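Long-range contacts in putative beta-glucosidase (Bifidobacterium adolescentis, PDB 5WAB), which hydrolyses beta-glucosidic linkages as a family 3 glycoside hydrolase and may also release terminal arabinopyranose from a ginsenoside: residues T195-Y200 and I228-W233; V445-N450 and L467-L472. One frame throughout, in Å; residues are numbered along the deposited sequence.

The two contacts pair neighbouring parallel strands in two different domains. Interaction 1 joins strands 195-198 and 228-230 in the parallel sheet of the N-terminal domain, which belongs to the TIM-barrel clan; interaction 2 joins strands 444-449 and 465-468 in the mixed sheet of the C-terminal domain. They follow one another along the chain, lie on opposite sides of its centre with their own centres about 32 Å apart, and come no closer than about 18 Å between nearest atoms. They share no strand or helix. The two buried contacts therefore belong to separate sheets, one in each domain, and each continues past its paired strands into a loop where acidic side chains meet partners across the pair.

Interaction 1 (T195-Y200 and I228-W233); sequences TIMCSY and IVMSDW
Ile196 lies between Ile228 and Met230, bonded to both: Met230 N meets Ile196 O almost straight at 2.7 Å, while Ile196 N reaches Ile228 O, also at 2.7 Å, in a more bent bond. Cys198 N extends the parallel pairing to Met230 O at 2.9 Å. With helix 212-222 packing on Ile196 and Val229, this is a beta-alpha-beta crossover of the barrel domain. Beyond the strands the side chains take over. Asp232 lies over one face of the Tyr200 ring, its CB 3.7 Å from the ring centroid and its carboxylate stacked at 20° to the ring. OD1 accepts Trp233 N at 2.8 Å on its anti side, whereas OD2 is linked through a water to Tyr200 N. At the ring edge, Tyr200 OH is modelled 2.3 Å from Trp233 O, too short to be taken literally. Met197 holds CG anti to its backbone N (chi1 -179°), which carries SD to the Asp232 carboxylate; a bend at chi3 then brings CE to Trp233 CZ3 at 3.9 Å. Farther back, Thr195 CG2 touches Met230 SD at 3.6 Å. With an alanine in place of Asp232, CB would stay over the Tyr200 ring, but Trp233 N would probably lose its carboxylate acceptor and the water on Tyr200 N its OD2 partner. The Ser-Asp-Trp sequence fits the family 3 signature, and a glycerol lies beside Asp232, consistent with a sugar-binding pocket at this strand end, where the Trp233 N bond and the Tyr200 stack probably limit how far the carboxylate can turn.

Interaction 2 (V445-N450 and L467-L472); sequences VVVLSN and LESWLL
Glu468, the last residue of strand 465-468, meets Asn450, which follows the end of the parallel strand 444-449, in the alpha/beta C-terminal domain, where strand 465-468 lies between 444-449 and the antiparallel strand 317-321. Backbone bonds from Leu467 N to Val446 O and from Leu448 N to Leu467 O set the register. The CB of Glu468 leaves the sheet on the face it shares with Leu448. CG, anti to the backbone N (chi1 168°), lies 3.4 Å above the plane of the Trp470 indole, toward its rim. A bend at chi2 (59°) then turns CD back toward the neighbouring strand, and the acid group arrives opposite the Asn450 amide. Glu468 OE1 accepts Trp470 N at 2.8 Å, a bond within its own loop, and passes Leu448 CB at 3.5 Å. It also lies 2.7 Å from Asn450 OD1, an approach of two oxygens that suggests the acid is probably protonated. Glu468 OE2 receives Asn450 ND2 at 2.8 Å on its syn side, 25° out of the carboxylate plane but in the plane of the amide. Asn450 ND2 also bonds to Ser452 O, which fixes the turn of the amide. The buried acid group is therefore gripped by both segments, through Asn450 ND2 and Trp470 N. On the face of Val447 and Leu467, Val447 packs on Leu480 of helix 476-484, which Ser469 also touches from the loop. Ser469 N bonds to Leu448 O at 3.1 Å, and last in the row Asn450 N approaches Trp470 O at 3.2 Å from above the carbonyl plane, away from the lone pairs.

Interaction 1 (T195-Y200 and I228-W233)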
loop_
_atom_site.group_PDB
_atom_site.type_symbol
_atom_site.label_atom_id
_atom_site.label_comp_id
_atom_site.label_asym_id
_atom_site.label_seq_id
_atom_site.Cartn_x
_atom_site.Cartn_y
_atom_site.Cartn_z
ATOM N N THR A 195 -17.365 -1.301 -3.773
ATOM C CA THR A 195 -17.203 -2.718 -3.487
ATOM C C THR A 195 -16.024 -2.889 -2.532
ATOM O O THR A 195 -15.046 -2.136 -2.596
ATOM C CB THR A 195 -16.996 -3.503 -4.793
ATOM O OG1 THR A 195 -18.227 -3.533 -5.528
ATOM C CG2 THR A 195 -16.556 -4.922 -4.526
ATOM N N ILE A 196 -16.151 -3.844 -1.614
ATOM C CA ILE A 196 -15.072 -4.242 -0.719
ATOM C C ILE A 196 -14.928 -5.754 -0.813
ATOM O O ILE A 196 -15.928 -6.471 -0.906
ATOM C CB ILE A 196 -15.353 -3.807 0.734
ATOM C CG1 ILE A 196 -15.197 -2.292 0.871
ATOM C CG2 ILE A 196 -14.436 -4.540 1.718
ATOM C CD1 ILE A 196 -15.359 -1.800 2.280
ATOM N N MET A 197 -13.687 -6.240 -0.815
ATOM C CA MET A 197 -13.406 -7.671 -0.816
ATOM C C MET A 197 -12.899 -8.085 0.557
ATOM O O MET A 197 -11.914 -7.526 1.051
ATOM C CB MET A 197 -12.374 -8.040 -1.879
ATOM C CG MET A 197 -12.070 -9.534 -1.918
ATOM S SD MET A 197 -10.937 -10.013 -3.237
ATOM C CE MET A 197 -11.560 -9.022 -4.593
ATOM N N CYS A 198 -13.559 -9.064 1.161
ATOM C CA CYS A 198 -13.109 -9.573 2.443
ATOM C C CYS A 198 -11.950 -10.544 2.239
ATOM O O CYS A 198 -11.726 -11.063 1.143
ATOM C CB CYS A 198 -14.253 -10.267 3.184
ATOM S SG CYS A 198 -14.523 -11.982 2.674
ATOM N N SER A 199 -11.213 -10.792 3.317
ATOM C CA SER A 199 -10.037 -11.647 3.274
ATOM C C SER A 199 -10.412 -13.112 3.502
ATOM O O SER A 199 -11.496 -13.435 3.992
ATOM C CB SER A 199 -9.013 -11.201 4.318
ATOM O OG SER A 199 -9.568 -11.258 5.620
ATOM N N TYR A 200 -9.479 -14.001 3.146
ATOM C CA TYR A 200 -9.678 -15.430 3.367
ATOM C C TYR A 200 -9.578 -15.803 4.837
ATOM O O TYR A 200 -10.216 -16.769 5.270
ATOM C CB TYR A 200 -8.637 -16.248 2.604
ATOM C CG TYR A 200 -8.848 -16.405 1.118
ATOM C CD1 TYR A 200 -9.880 -17.188 0.622
ATOM C CD2 TYR A 200 -7.981 -15.810 0.210
ATOM C CE1 TYR A 200 -10.060 -17.352 -0.738
ATOM C CE2 TYR A 200 -8.150 -15.968 -1.146
ATOM C CZ TYR A 200 -9.191 -16.738 -1.618
ATOM O OH TYR A 200 -9.362 -16.895 -2.974
ATOM N N ILE A 228 -20.880 -2.455 -1.223
ATOM C CA ILE A 228 -21.083 -3.897 -1.209
ATOM C C ILE A 228 -19.829 -4.583 -0.685
ATOM O O ILE A 228 -18.714 -4.067 -0.823
ATOM C CB ILE A 228 -21.405 -4.358 -2.649
ATOM C CG1 ILE A 228 -22.800 -3.903 -3.042
ATOM C CG2 ILE A 228 -21.202 -5.847 -2.842
ATOM C CD1 ILE A 228 -23.758 -3.954 -1.904
ATOM N N VAL A 229 -20.017 -5.756 -0.081
ATOM C CA VAL A 229 -18.917 -6.616 0.338
ATOM C C VAL A 229 -18.998 -7.901 -0.471
ATOM O O VAL A 229 -20.060 -8.532 -0.543
ATOM C CB VAL A 229 -18.952 -6.924 1.846
ATOM C CG1 VAL A 229 -17.734 -7.738 2.234
ATOM C CG2 VAL A 229 -19.042 -5.643 2.654
ATOM N N MET A 230 -17.890 -8.276 -1.092
ATOM C CA MET A 230 -17.782 -9.552 -1.773
ATOM C C MET A 230 -16.683 -10.376 -1.127
ATOM O O MET A 230 -15.771 -9.846 -0.488
ATOM C CB MET A 230 -17.482 -9.366 -3.264
ATOM C CG MET A 230 -16.164 -8.664 -3.537
ATOM S SD MET A 230 -15.936 -8.389 -5.294
ATOM C CE MET A 230 -15.998 -10.062 -5.849
ATOM N N SER A 231 -16.760 -11.679 -1.325
ATOM C CA SER A 231 -15.756 -12.575 -0.791
ATOM C C SER A 231 -14.581 -12.673 -1.754
ATOM O O SER A 231 -14.708 -12.441 -2.960
ATOM C CB SER A 231 -16.340 -13.965 -0.571
ATOM O OG SER A 231 -16.560 -14.584 -1.829
ATOM N N ASP A 232 -13.425 -13.023 -1.206
ATOM C CA ASP A 232 -12.356 -13.523 -2.047
ATOM C C ASP A 232 -12.752 -14.886 -2.611
ATOM O O ASP A 232 -13.647 -15.567 -2.100
ATOM C CB ASP A 232 -11.048 -13.606 -1.258
ATOM C CG ASP A 232 -9.828 -13.366 -2.125
ATOM O OD1 ASP A 232 -9.905 -13.618 -3.347
ATOM O OD2 ASP A 232 -8.794 -12.912 -1.589
ATOM N N TRP A 233 -12.065 -15.293 -3.672
ATOM C CA TRP A 233 -12.508 -16.444 -4.448
ATOM C C TRP A 233 -12.365 -17.712 -3.618
ATOM O O TRP A 233 -11.254 -18.205 -3.392
ATOM C CB TRP A 233 -11.730 -16.532 -5.757
ATOM C CG TRP A 233 -12.348 -15.744 -6.893
ATOM C CD1 TRP A 233 -12.638 -16.216 -8.143
ATOM C CD2 TRP A 233 -12.774 -14.372 -6.879
ATOM N NE1 TRP A 233 -13.201 -15.226 -8.906
ATOM C CE2 TRP A 233 -13.299 -14.086 -8.155
ATOM C CE3 TRP A 233 -12.754 -13.357 -5.918
ATOM C CZ2 TRP A 233 -13.795 -12.837 -8.493
ATOM C CZ3 TRP A 233 -13.255 -12.117 -6.254
ATOM C CH2 TRP A 233 -13.763 -11.866 -7.533
HETATM O O HOH W 1 -7.860 -12.737 1.445
#

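Interaction 2 (V445-N450 and L467-L472)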
loop_
_atom_site.group_PDB
_atom_site.type_symbol
_atom_site.label_atom_id
_atom_site.label_comp_id
_atom_site.label_asym_id
_atom_site.label_seq_id
_atom_site.Cartn_x
_atom_site.Cartn_y
_atom_site.Cartn_z
ATOM N N VAL A 445 26.867 1.860 -9.471
ATOM C CA VAL A 445 25.500 2.168 -9.065
ATOM C C VAL A 445 24.688 0.884 -9.174
ATOM O O VAL A 445 24.612 0.279 -10.251
ATOM C CB VAL A 445 24.879 3.289 -9.911
ATOM C CG1 VAL A 445 23.500 3.634 -9.379
ATOM C CG2 VAL A 445 25.765 4.520 -9.912
ATOM N N VAL A 446 24.096 0.463 -8.062
ATOM C CA VAL A 446 23.232 -0.709 -8.017
ATOM C C VAL A 446 21.780 -0.246 -8.076
ATOM O O VAL A 446 21.358 0.595 -7.274
ATOM C CB VAL A 446 23.504 -1.548 -6.760
ATOM C CG1 VAL A 446 22.406 -2.583 -6.551
ATOM C CG2 VAL A 446 24.859 -2.223 -6.872
ATOM N N VAL A 447 21.024 -0.767 -9.042
ATOM C CA VAL A 447 19.583 -0.539 -9.147
ATOM C C VAL A 447 18.865 -1.822 -8.750
ATOM O O VAL A 447 19.111 -2.882 -9.340
ATOM C CB VAL A 447 19.178 -0.103 -10.566
ATOM C CG1 VAL A 447 17.677 0.143 -10.633
ATOM C CG2 VAL A 447 19.959 1.137 -10.987
ATOM N N LEU A 448 17.950 -1.719 -7.787
ATOM C CA LEU A 448 17.282 -2.875 -7.199
ATOM C C LEU A 448 15.901 -3.098 -7.808
ATOM O O LEU A 448 15.120 -2.156 -7.972
ATOM C CB LEU A 448 17.140 -2.698 -5.685
ATOM C CG LEU A 448 18.410 -2.723 -4.835
ATOM C CD1 LEU A 448 18.096 -2.324 -3.402
ATOM C CD2 LEU A 448 19.050 -4.101 -4.873
ATOM N N SER A 449 15.602 -4.361 -8.119
ATOM C CA SER A 449 14.284 -4.802 -8.566
ATOM C C SER A 449 13.760 -5.816 -7.560
ATOM O O SER A 449 14.346 -6.894 -7.400
ATOM C CB SER A 449 14.347 -5.434 -9.959
ATOM O OG SER A 449 14.747 -4.501 -10.941
ATOM N N ASN A 450 12.674 -5.474 -6.874
ATOM C CA ASN A 450 12.151 -6.361 -5.843
ATOM C C ASN A 450 10.745 -5.928 -5.462
ATOM O O ASN A 450 10.449 -4.730 -5.430
ATOM C CB ASN A 450 13.067 -6.370 -4.612
ATOM C CG ASN A 450 13.492 -4.980 -4.200
ATOM O OD1 ASN A 450 13.949 -4.193 -5.028
ATOM N ND2 ASN A 450 13.337 -4.664 -2.923
ATOM N N LEU A 467 19.995 2.707 -5.883
ATOM C CA LEU A 467 18.661 3.154 -6.239
ATOM C C LEU A 467 17.708 1.979 -6.060
ATOM O O LEU A 467 17.857 0.950 -6.726
ATOM C CB LEU A 467 18.632 3.682 -7.674
ATOM C CG LEU A 467 17.345 4.383 -8.100
ATOM C CD1 LEU A 467 17.138 5.631 -7.262
ATOM C CD2 LEU A 467 17.424 4.738 -9.569
ATOM N N GLU A 468 16.772 2.113 -5.125
ATOM C CA GLU A 468 15.739 1.104 -4.902
ATOM C C GLU A 468 14.540 1.448 -5.784
ATOM O O GLU A 468 13.799 2.394 -5.497
ATOM C CB GLU A 468 15.359 1.041 -3.424
ATOM C CG GLU A 468 14.097 0.243 -3.102
ATOM C CD GLU A 468 14.152 -1.211 -3.544
ATOM O OE1 GLU A 468 13.955 -1.480 -4.748
ATOM O OE2 GLU A 468 14.377 -2.087 -2.682
ATOM N N SER A 469 14.353 0.683 -6.860
ATOM C CA SER A 469 13.321 0.973 -7.845
ATOM C C SER A 469 12.118 0.047 -7.743
ATOM O O SER A 469 11.210 0.154 -8.572
ATOM C CB SER A 469 13.903 0.903 -9.263
ATOM O OG SER A 469 14.414 -0.385 -9.555
ATOM N N TRP A 470 12.094 -0.850 -6.753
ATOM C CA TRP A 470 10.981 -1.761 -6.504
ATOM C C TRP A 470 10.499 -2.450 -7.774
ATOM O O TRP A 470 11.278 -3.120 -8.461
ATOM C CB TRP A 470 9.819 -1.007 -5.854
ATOM C CG TRP A 470 10.179 -0.336 -4.571
ATOM C CD1 TRP A 470 10.353 0.999 -4.371
ATOM C CD2 TRP A 470 10.400 -0.964 -3.301
ATOM N NE1 TRP A 470 10.671 1.244 -3.058
ATOM C CE2 TRP A 470 10.706 0.055 -2.380
ATOM C CE3 TRP A 470 10.372 -2.290 -2.855
ATOM C CZ2 TRP A 470 10.984 -0.205 -1.038
ATOM C CZ3 TRP A 470 10.646 -2.550 -1.526
ATOM C CH2 TRP A 470 10.950 -1.510 -0.631
ATOM N N LEU A 471 9.213 -2.289 -8.080
ATOM C CA LEU A 471 8.628 -2.700 -9.349
ATOM C C LEU A 471 8.004 -1.471 -9.992
ATOM O O LEU A 471 7.183 -0.791 -9.369
ATOM C CB LEU A 471 7.582 -3.810 -9.160
ATOM C CG LEU A 471 8.081 -5.146 -8.591
ATOM C CD1 LEU A 471 6.931 -6.133 -8.396
ATOM C CD2 LEU A 471 9.155 -5.752 -9.480
ATOM N N LEU A 472 8.390 -1.193 -11.237
ATOM C CA LEU A 472 8.093 0.082 -11.877
ATOM C C LEU A 472 6.967 0.016 -12.900
ATOM O O LEU A 472 6.527 1.068 -13.373
ATOM C CB LEU A 472 9.355 0.629 -12.553
ATOM C CG LEU A 472 10.515 0.982 -11.620
ATOM C CD1 LEU A 472 11.763 1.288 -12.424
ATOM C CD2 LEU A 472 10.152 2.164 -10.740
#